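Local atomic coordinates of probable transcriptional repressor protein (Mycobacterium tuberculosis, PDB entry 4FX0), a protein that probably binds DNA as a dimeric, redox-dependent transcription factor of the MarR family and acts as a repressor of gene expression. Residues F36-V41 with E74-D79; R27-T32 with V109-G114. One frame throughout, in Å; residues are numbered along the deposited sequence.

Contact 1. Residues F36-V41 with E74-D79; sequences FSTLAV and EVMRRD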
# COMPACT_ATOMS: atom_id res chain seq x y z
N PHE B 36 11.19 -9.11 0.81
CA PHE B 36 10.77 -10.33 1.50
C PHE B 36 9.58 -10.95 0.77
O PHE B 36 9.56 -12.15 0.50
CB PHE B 36 10.40 -10.02 2.95
CG PHE B 36 9.60 -11.10 3.62
CD1 PHE B 36 10.23 -12.18 4.22
CD2 PHE B 36 8.21 -11.05 3.64
CE1 PHE B 36 9.49 -13.18 4.83
CE2 PHE B 36 7.47 -12.04 4.25
CZ PHE B 36 8.11 -13.11 4.85
N SER B 37 8.59 -10.11 0.45
CA SER B 37 7.39 -10.57 -0.24
C SER B 37 7.73 -11.29 -1.54
O SER B 37 7.33 -12.43 -1.75
CB SER B 37 6.45 -9.40 -0.52
OG SER B 37 6.05 -8.76 0.68
N THR B 38 8.46 -10.61 -2.42
CA THR B 38 8.80 -11.18 -3.72
C THR B 38 9.55 -12.50 -3.55
O THR B 38 9.26 -13.47 -4.25
CB THR B 38 9.65 -10.21 -4.58
OG1 THR B 38 10.95 -10.06 -3.99
CG2 THR B 38 8.97 -8.85 -4.68
N LEU B 39 10.49 -12.53 -2.61
CA LEU B 39 11.22 -13.76 -2.32
C LEU B 39 10.24 -14.87 -1.98
O LEU B 39 10.23 -15.92 -2.62
CB LEU B 39 12.19 -13.56 -1.15
CG LEU B 39 13.45 -12.74 -1.43
CD1 LEU B 39 14.35 -12.74 -0.21
CD2 LEU B 39 14.18 -13.30 -2.64
N ALA B 40 9.43 -14.63 -0.95
CA ALA B 40 8.43 -15.59 -0.52
C ALA B 40 7.63 -16.11 -1.71
O ALA B 40 7.45 -17.32 -1.87
CB ALA B 40 7.50 -14.96 0.51
N VAL B 41 7.17 -15.19 -2.55
CA VAL B 41 6.42 -15.54 -3.75
C VAL B 41 7.20 -16.50 -4.63
O VAL B 41 6.67 -17.52 -5.09
CB VAL B 41 6.07 -14.29 -4.58
CG1 VAL B 41 5.56 -14.69 -5.96
CG2 VAL B 41 5.05 -13.43 -3.86
N GLU B 74 16.02 -5.67 -9.21
CA GLU B 74 17.38 -5.35 -9.61
C GLU B 74 18.32 -5.33 -8.40
O GLU B 74 19.34 -6.01 -8.39
CB GLU B 74 17.44 -4.00 -10.33
CG GLU B 74 17.89 -4.10 -11.79
CD GLU B 74 19.17 -4.91 -11.96
OE1 GLU B 74 19.10 -6.01 -12.53
OE2 GLU B 74 20.24 -4.44 -11.52
N VAL B 75 17.97 -4.53 -7.39
CA VAL B 75 18.79 -4.45 -6.19
C VAL B 75 18.92 -5.82 -5.55
O VAL B 75 19.92 -6.12 -4.89
CB VAL B 75 18.23 -3.43 -5.17
CG1 VAL B 75 16.81 -3.79 -4.78
CG2 VAL B 75 19.12 -3.36 -3.94
N MET B 76 17.91 -6.67 -5.75
CA MET B 76 17.92 -8.01 -5.18
C MET B 76 18.87 -8.94 -5.93
O MET B 76 19.69 -9.62 -5.31
CB MET B 76 16.51 -8.60 -5.18
CG MET B 76 15.52 -7.82 -4.34
SD MET B 76 13.86 -8.51 -4.43
CE MET B 76 14.06 -9.99 -3.43
N ARG B 77 18.77 -8.97 -7.26
CA ARG B 77 19.67 -9.79 -8.06
C ARG B 77 21.09 -9.24 -7.95
O ARG B 77 22.06 -9.99 -8.03
CB ARG B 77 19.24 -9.83 -9.53
CG ARG B 77 19.66 -8.61 -10.34
CD ARG B 77 19.91 -8.96 -11.80
NE ARG B 77 21.33 -9.12 -12.09
CZ ARG B 77 22.17 -8.10 -12.30
NH1 ARG B 77 21.73 -6.86 -12.23
NH2 ARG B 77 23.45 -8.33 -12.56
N ARG B 78 21.19 -7.93 -7.76
CA ARG B 78 22.48 -7.27 -7.61
C ARG B 78 23.12 -7.70 -6.30
O ARG B 78 24.34 -7.63 -6.14
CB ARG B 78 22.30 -5.75 -7.63
CG ARG B 78 23.56 -4.97 -7.97
CD ARG B 78 23.28 -3.48 -8.04
NE ARG B 78 24.30 -2.77 -8.80
CZ ARG B 78 25.37 -2.17 -8.26
NH1 ARG B 78 25.55 -2.20 -6.95
NH2 ARG B 78 26.24 -1.55 -9.04
N ASP B 79 22.30 -8.16 -5.37
CA ASP B 79 22.78 -8.59 -4.06
C ASP B 79 22.88 -10.11 -3.98
O ASP B 79 23.17 -10.67 -2.92
CB ASP B 79 21.86 -8.06 -2.95
CG ASP B 79 22.47 -8.20 -1.57
OD1 ASP B 79 23.27 -7.32 -1.19
OD2 ASP B 79 22.16 -9.19 -0.88
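Met76 carries its thioether across to helix 33-45 and sets its terminal methyl against Leu39 and Thr38. Its CE lies 3.4 Å from Leu39 CD2 and 3.5 Å from Leu39 CG, an apolar contact with the branched end of the leucine. The two side chains run past each other in opposite directions, and only their ends overlap. Beside this, Thr38 OG1 lies against the S-CH3 end at a slant, 3.2 Å from CE and 3.3 Å from SD of Met76. The hydroxyl does not depend on the methionine for its polar partner, because it hydrogen-bonds to the carbonyl oxygen of Gln35, three residues back. With chi1 at 68°, OG1 stands between the backbone N and the carbonyl carbon of its own residue, a setting in which a helical threonine can reach a preceding carbonyl while still facing Met76.

The backbone spacing makes a long side chain suitable here. Leu39 CA and Met76 CA, the nearest pair, are 9.3 Å apart, and an unbranched methionine suits that gap. Met76 is extended through CG and then bends about the CG-SD bond (chi3 74°), which turns CE toward Leu39. On the exposed side of the helix, Arg77 NH1 forms a salt bridge with Glu74 OE1 at 2.8 Å; the carboxylate oxygen accepts through its syn lone pair, tilted 17° from the guanidinium plane of Arg77.

The touching residues are all buried. Val82 of strand 82-86 packs on both Leu39 and Met76, while Ile62 of helix 55-62 lies against Thr38. Helix 66-78 is probably the recognition helix of the winged helix-turn-helix, as in other MarR proteins, and this contact seats its C-terminal end on helix 33-45 next to the first strand of the wing.

Contact 2. Residues R27-T32 with V109-G114; sequences RPSGLT and VPLWRG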
# COMPACT_ATOMS: atom_id res chain seq x y z
N ARG B 27 14.80 -5.80 9.47
CA ARG B 27 16.14 -5.21 9.42
C ARG B 27 17.25 -6.26 9.45
O ARG B 27 18.11 -6.28 8.57
CB ARG B 27 16.33 -4.18 10.53
CG ARG B 27 16.34 -2.73 10.06
CD ARG B 27 15.89 -1.78 11.15
NE ARG B 27 16.66 -1.93 12.38
CZ ARG B 27 16.37 -1.30 13.52
NH1 ARG B 27 15.32 -0.49 13.59
NH2 ARG B 27 17.12 -1.50 14.60
N PRO B 28 17.24 -7.14 10.47
CA PRO B 28 18.31 -8.14 10.63
C PRO B 28 18.52 -9.02 9.39
O PRO B 28 19.66 -9.36 9.08
CB PRO B 28 17.81 -9.00 11.80
CG PRO B 28 16.96 -8.08 12.58
CD PRO B 28 16.27 -7.21 11.57
N SER B 29 17.44 -9.39 8.71
CA SER B 29 17.55 -10.28 7.55
C SER B 29 18.01 -9.52 6.31
O SER B 29 18.26 -10.12 5.27
CB SER B 29 16.22 -10.97 7.28
OG SER B 29 15.25 -10.04 6.83
N GLY B 30 18.12 -8.20 6.43
CA GLY B 30 18.54 -7.37 5.32
C GLY B 30 17.53 -7.30 4.20
O GLY B 30 17.88 -7.12 3.04
N LEU B 31 16.25 -7.45 4.55
CA LEU B 31 15.18 -7.44 3.56
C LEU B 31 14.14 -6.36 3.85
O LEU B 31 13.84 -6.07 5.00
CB LEU B 31 14.48 -8.79 3.50
CG LEU B 31 15.34 -9.99 3.10
CD1 LEU B 31 14.47 -11.23 2.99
CD2 LEU B 31 16.04 -9.72 1.78
N THR B 32 13.61 -5.76 2.79
CA THR B 32 12.46 -4.87 2.92
C THR B 32 11.20 -5.72 2.77
O THR B 32 11.25 -6.82 2.22
CB THR B 32 12.48 -3.76 1.85
OG1 THR B 32 12.27 -4.33 0.55
CG2 THR B 32 13.80 -3.02 1.88
N VAL B 109 11.80 -15.03 7.89
CA VAL B 109 10.52 -15.62 8.28
C VAL B 109 10.16 -15.40 9.75
O VAL B 109 9.11 -14.83 10.04
CB VAL B 109 10.47 -17.13 7.94
CG1 VAL B 109 9.24 -17.77 8.57
CG2 VAL B 109 10.48 -17.34 6.44
N PRO B 110 11.02 -15.86 10.68
CA PRO B 110 10.70 -15.68 12.10
C PRO B 110 10.49 -14.21 12.47
O PRO B 110 9.64 -13.91 13.31
CB PRO B 110 11.94 -16.23 12.81
CG PRO B 110 13.02 -16.22 11.78
CD PRO B 110 12.33 -16.49 10.48
N LEU B 111 11.25 -13.32 11.84
CA LEU B 111 11.11 -11.89 12.09
C LEU B 111 9.75 -11.39 11.60
O LEU B 111 9.07 -10.63 12.29
CB LEU B 111 12.23 -11.11 11.40
CG LEU B 111 13.66 -11.50 11.78
CD1 LEU B 111 14.67 -10.66 11.02
CD2 LEU B 111 13.86 -11.37 13.28
N TRP B 112 9.36 -11.82 10.40
CA TRP B 112 8.07 -11.47 9.84
C TRP B 112 6.94 -12.10 10.65
O TRP B 112 5.87 -11.51 10.79
CB TRP B 112 7.99 -11.94 8.38
CG TRP B 112 6.59 -12.01 7.84
CD1 TRP B 112 5.85 -10.97 7.35
CD2 TRP B 112 5.77 -13.18 7.72
NE1 TRP B 112 4.62 -11.42 6.94
CE2 TRP B 112 4.54 -12.77 7.15
CE3 TRP B 112 5.95 -14.53 8.03
CZ2 TRP B 112 3.50 -13.66 6.90
CZ3 TRP B 112 4.92 -15.42 7.77
CH2 TRP B 112 3.71 -14.98 7.21
N ARG B 113 7.20 -13.29 11.18
CA ARG B 113 6.20 -14.02 11.94
C ARG B 113 5.92 -13.34 13.28
O ARG B 113 4.80 -13.39 13.78
CB ARG B 113 6.67 -15.46 12.16
CG ARG B 113 5.57 -16.44 12.55
CD ARG B 113 5.95 -17.86 12.15
NE ARG B 113 4.92 -18.83 12.51
CZ ARG B 113 4.93 -20.10 12.13
NH1 ARG B 113 5.91 -20.56 11.36
NH2 ARG B 113 3.95 -20.91 12.50
N GLY B 114 6.94 -12.71 13.84
CA GLY B 114 6.80 -12.01 15.10
C GLY B 114 5.99 -10.73 14.97
O GLY B 114 5.11 -10.46 15.79
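Ser29 and Leu111 bring the two backbones closest, with 8.0 Å between their CA atoms. Residues 27-29 form a short 3-10 turn, closed by a 2.9 Å bond from Gly30 N to Arg27 O. Gly30 then adopts a positive phi of 69°, a conformation glycine takes easily, and the chain turns away toward Thr32, the N-cap of helix 33-45. Opposite lies helix 99-119, kinked at Pro110, whose ring nitrogen has no hydrogen to give to the preceding turn.

One leucine branch makes the join. Leu111 CD1 reaches the ring of Pro28, at 3.6 Å from CB and 3.8 Å from both CG and CD, so the methyl meets several ring carbons at once. The leucine and the proline approach at an angle to each other. The same methyl is 4.1 Å from Ser29 CB and 3.8 Å from the backbone N of Ser29. CB of Leu111 already faces the turn, and with chi2 at 180° CD1 is anti to CA and reaches farthest toward Pro28.

A compact proline suits the tight turn and offers an apolar surface, whereas the small Ser29 fits the buried side near Ala108. Its OG hydrogen-bonds to the carbonyl oxygen of Leu26, so the polar end is satisfied where helix 7-26 finishes.

No hydrogen bond or salt bridge crosses between the segments; the join is apolar. It belongs to the all-helical part of the MarR fold, where the linker between the first two helices rests on the long helix after the wing, whose Trp112 meets Phe3 of the second subunit, consistent with the helical dimerisation region of MarR proteins.

How the contacts relate
From the N terminus, helix 7-26 gives way to the turn at 27-32, the first half of contact 2, and helix 33-45 follows at once with the first half of contact 1. Contact 1 closes when the chain, having passed through strand 51-53 and helix 55-62, reaches the end of helix 66-78. The wing strands come next, and helix 99-119 closes contact 2, so contact 1 is nested inside its loop. The two also touch: Phe36 CZ packs 3.5 Å from Trp112 CG, and Leu31 packs on Leu39. Helix 33-45 thus links the helix-turn-helix to helix 99-119, beside Phe3 of the second subunit, which packs on Phe36 and Trp112.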